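Beta-lactamase-like protein (Koribacter versatilis, PDB 6B9V) is a metal-binding diphosphatase of the PhnP family, with a metallo-beta-lactamase-like fold, that cleaves reactive photoproducts of FAD, probably with the aid of its metals. Local coordinates at residues A185-L190 against A219-A224. Sequence-based numbering, arbitrary orientation.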
ATOM      1  N   ALA A 185     -30.104 -18.851  -2.656  1.00 25.79           N
ATOM      2  CA  ALA A 185     -30.758 -17.715  -3.279  1.00 32.92           C
ATOM      3  C   ALA A 185     -29.748 -16.913  -4.093  1.00 29.04           C
ATOM      4  O   ALA A 185     -30.093 -16.360  -5.136  1.00 24.96           O
ATOM      5  CB  ALA A 185     -31.452 -16.834  -2.221  1.00 30.24           C
ATOM      6  N   SER A 186     -28.492 -16.871  -3.645  1.00 22.75           N
ATOM      7  CA  SER A 186     -27.464 -16.176  -4.413  1.00 22.92           C
ATOM      8  C   SER A 186     -27.002 -16.982  -5.628  1.00 19.25           C
ATOM      9  O   SER A 186     -26.665 -16.405  -6.668  1.00 20.75           O
ATOM     10  CB  SER A 186     -26.242 -15.829  -3.536  1.00 19.08           C
ATOM     11  OG  SER A 186     -26.573 -14.875  -2.547  1.00 20.71           O
ATOM     12  N   MET A 187     -26.979 -18.305  -5.506  1.00 21.33           N
ATOM     13  CA  MET A 187     -26.602 -19.138  -6.637  1.00 22.68           C
ATOM     14  C   MET A 187     -27.578 -18.881  -7.773  1.00 24.50           C
ATOM     15  O   MET A 187     -27.192 -18.862  -8.953  1.00 23.80           O
ATOM     16  CB  MET A 187     -26.597 -20.618  -6.265  1.00 25.62           C
ATOM     17  CG  MET A 187     -25.475 -21.004  -5.317  1.00 22.99           C
ATOM     18  SD  MET A 187     -23.889 -21.090  -6.143  1.00 23.51           S
ATOM     19  CE  MET A 187     -24.064 -22.630  -7.054  1.00 22.22           C
ATOM     20  N   GLU A 188     -28.838 -18.656  -7.408  1.00 24.45           N
ATOM     21  CA  GLU A 188     -29.875 -18.440  -8.417  1.00 31.33           C
ATOM     22  C   GLU A 188     -29.728 -17.114  -9.154  1.00 27.84           C
ATOM     23  O   GLU A 188     -30.301 -16.942 -10.227  1.00 29.05           O
ATOM     24  CB  GLU A 188     -31.260 -18.528  -7.779  1.00 25.70           C
ATOM     25  CG  GLU A 188     -31.663 -19.962  -7.465  1.00 39.15           C
ATOM     26  CD  GLU A 188     -31.419 -20.904  -8.643  1.00 51.03           C
ATOM     27  OE1 GLU A 188     -31.875 -20.589  -9.765  1.00 60.39           O
ATOM     28  OE2 GLU A 188     -30.764 -21.955  -8.452  1.00 46.35           O
ATOM     29  N   MET A 189     -28.956 -16.193  -8.579  1.00 20.89           N
ATOM     30  CA  MET A 189     -28.726 -14.868  -9.166  1.00 25.66           C
ATOM     31  C   MET A 189     -27.566 -14.876 -10.156  1.00 22.87           C
ATOM     32  O   MET A 189     -27.305 -13.877 -10.830  1.00 23.98           O
ATOM     33  CB  MET A 189     -28.425 -13.830  -8.067  1.00 21.49           C
ATOM     34  CG  MET A 189     -29.525 -13.655  -7.011  1.00 28.18           C
ATOM     35  SD  MET A 189     -28.963 -12.568  -5.677  1.00 34.80           S
ATOM     36  CE  MET A 189     -28.957 -10.993  -6.515  1.00 30.51           C
ATOM     37  N   LEU A 190     -26.845 -15.990 -10.218  1.00 19.71           N
ATOM     38  CA  LEU A 190     -25.555 -16.013 -10.895  1.00 20.49           C
ATOM     39  C   LEU A 190     -25.538 -16.880 -12.149  1.00 21.23           C
ATOM     40  O   LEU A 190     -24.477 -17.276 -12.612  1.00 21.61           O
ATOM     41  CB  LEU A 190     -24.479 -16.501  -9.922  1.00 19.01           C
ATOM     42  CG  LEU A 190     -24.156 -15.545  -8.772  1.00 21.63           C
ATOM     43  CD1 LEU A 190     -23.189 -16.224  -7.802  1.00 25.47           C
ATOM     44  CD2 LEU A 190     -23.560 -14.247  -9.304  1.00 19.54           C
ATOM     45  N   ALA A 219     -18.329 -23.500 -10.073  1.00 17.76           N
ATOM     46  CA  ALA A 219     -18.223 -23.066 -11.469  1.00 20.98           C
ATOM     47  C   ALA A 219     -19.016 -23.984 -12.401  1.00 20.24           C
ATOM     48  O   ALA A 219     -19.668 -23.527 -13.348  1.00 21.23           O
ATOM     49  CB  ALA A 219     -16.750 -23.006 -11.907  1.00 16.97           C
ATOM     50  N   GLU A 220     -18.969 -25.280 -12.125  1.00 20.20           N
ATOM     51  CA  GLU A 220     -19.654 -26.238 -12.981  1.00 19.99           C
ATOM     52  C   GLU A 220     -21.161 -26.253 -12.716  1.00 26.63           C
ATOM     53  O   GLU A 220     -21.943 -26.688 -13.564  1.00 27.58           O
ATOM     54  CB  GLU A 220     -19.033 -27.622 -12.811  1.00 25.67           C
ATOM     55  CG  GLU A 220     -17.641 -27.682 -13.449  1.00 42.15           C
ATOM     56  CD  GLU A 220     -16.946 -29.023 -13.299  1.00 55.00           C
ATOM     57  OE1 GLU A 220     -15.979 -29.274 -14.056  1.00 61.92           O
ATOM     58  OE2 GLU A 220     -17.353 -29.818 -12.424  1.00 56.15           O
ATOM     59  N   LYS A 221     -21.574 -25.763 -11.553  1.00 23.14           N
ATOM     60  CA  LYS A 221     -22.999 -25.575 -11.319  1.00 21.69           C
ATOM     61  C   LYS A 221     -23.528 -24.306 -11.991  1.00 24.66           C
ATOM     62  O   LYS A 221     -24.658 -24.287 -12.494  1.00 21.79           O
ATOM     63  CB  LYS A 221     -23.309 -25.532  -9.820  1.00 23.34           C
ATOM     64  CG  LYS A 221     -23.262 -26.889  -9.125  1.00 30.71           C
ATOM     65  CD  LYS A 221     -23.413 -26.713  -7.616  1.00 38.25           C
ATOM     66  CE  LYS A 221     -23.496 -28.051  -6.889  1.00 47.59           C
ATOM     67  NZ  LYS A 221     -22.293 -28.896  -7.136  1.00 52.14           N
ATOM     68  N   LEU A 222     -22.736 -23.239 -11.982  1.00 18.42           N
ATOM     69  CA  LEU A 222     -23.228 -21.961 -12.502  1.00 22.39           C
ATOM     70  C   LEU A 222     -23.037 -21.800 -14.019  1.00 19.44           C
ATOM     71  O   LEU A 222     -23.730 -20.997 -14.648  1.00 23.60           O
ATOM     72  CB  LEU A 222     -22.567 -20.803 -11.765  1.00 22.95           C
ATOM     73  CG  LEU A 222     -22.902 -20.687 -10.273  1.00 20.67           C
ATOM     74  CD1 LEU A 222     -22.090 -19.563  -9.642  1.00 19.77           C
ATOM     75  CD2 LEU A 222     -24.399 -20.446 -10.088  1.00 19.92           C
ATOM     76  N   LYS A 223     -22.102 -22.553 -14.591  1.00 20.02           N
ATOM     77  CA  LYS A 223     -21.943 -22.631 -16.050  1.00 21.71           C
ATOM     78  C   LYS A 223     -21.795 -21.284 -16.760  1.00 19.98           C
ATOM     79  O   LYS A 223     -22.407 -21.065 -17.801  1.00 20.62           O
ATOM     80  CB  LYS A 223     -23.132 -23.386 -16.658  1.00 25.40           C
ATOM     81  CG  LYS A 223     -23.271 -24.794 -16.145  1.00 23.39           C
ATOM     82  CD  LYS A 223     -24.484 -25.501 -16.757  1.00 31.82           C
ATOM     83  CE  LYS A 223     -24.335 -27.008 -16.634  1.00 43.24           C
ATOM     84  NZ  LYS A 223     -24.033 -27.401 -15.235  1.00 47.06           N
ATOM     85  N   ALA A 224     -20.991 -20.380 -16.200  1.00 17.55           N
ATOM     86  CA  ALA A 224     -20.640 -19.153 -16.906  1.00 20.55           C
ATOM     87  C   ALA A 224     -19.849 -19.531 -18.143  1.00 22.23           C
ATOM     88  O   ALA A 224     -19.237 -20.601 -18.166  1.00 18.44           O
ATOM     89  CB  ALA A 224     -19.818 -18.205 -16.018  1.00 20.92           C
TER
HETATM   90  O   HOH W   1     -23.331 -18.105 -15.007  1.00 21.08           O
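L222, in the last turn of helix 212-222, pushes its isobutyl group between M187 and L190, on helix 184-187 and the type I turn from M187 to L190. CD2 of L222 lies between the two, 3.4 Å from the backbone O of M187, 3.8 Å from its methyl CE and 3.9 Å from L190 CB; CD1 of L222 meets L190 alone, 3.9 Å from CB and 4.0 Å from CD1 of that residue. M187 does not aim its CB at the other helix. With CG set beside the backbone N (chi1 -70°) and further bends at chi2 and chi3 (both -75°), the thioether curls round until it crosses L222 at about a right angle and the methyl meets CG and CD2. The same methyl lies along the aliphatic chain of K221, 4.1 Å from CB and scarcely farther from CD, and the outer end of the lysine leads away with its ammonium group. M187 O, approached by the CD2 methyl of L222, already accepts the turn bond from L190 N. One water donates to both L190 O (2.8 Å) and L222 O (2.9 Å), tying the turn to the helix end. There K223 takes positive phi, and its side chain, extended through chi2 and chi3 and bent at the last torsion, brings NZ to E220 O almost in line with the C=O bond (170°). L190 packs on strand 173-176 (A174, L176) and L222 on strand 195-199 (L196), so the contact joins this turn to the end of helix 212-222 on a mixed sheet of the metallo-beta-lactamase-like fold. The side chains thus meet by shape and van der Waals contact, the polar link falls to a water between two backbone carbonyls, and the whole is packing away from the metal sites.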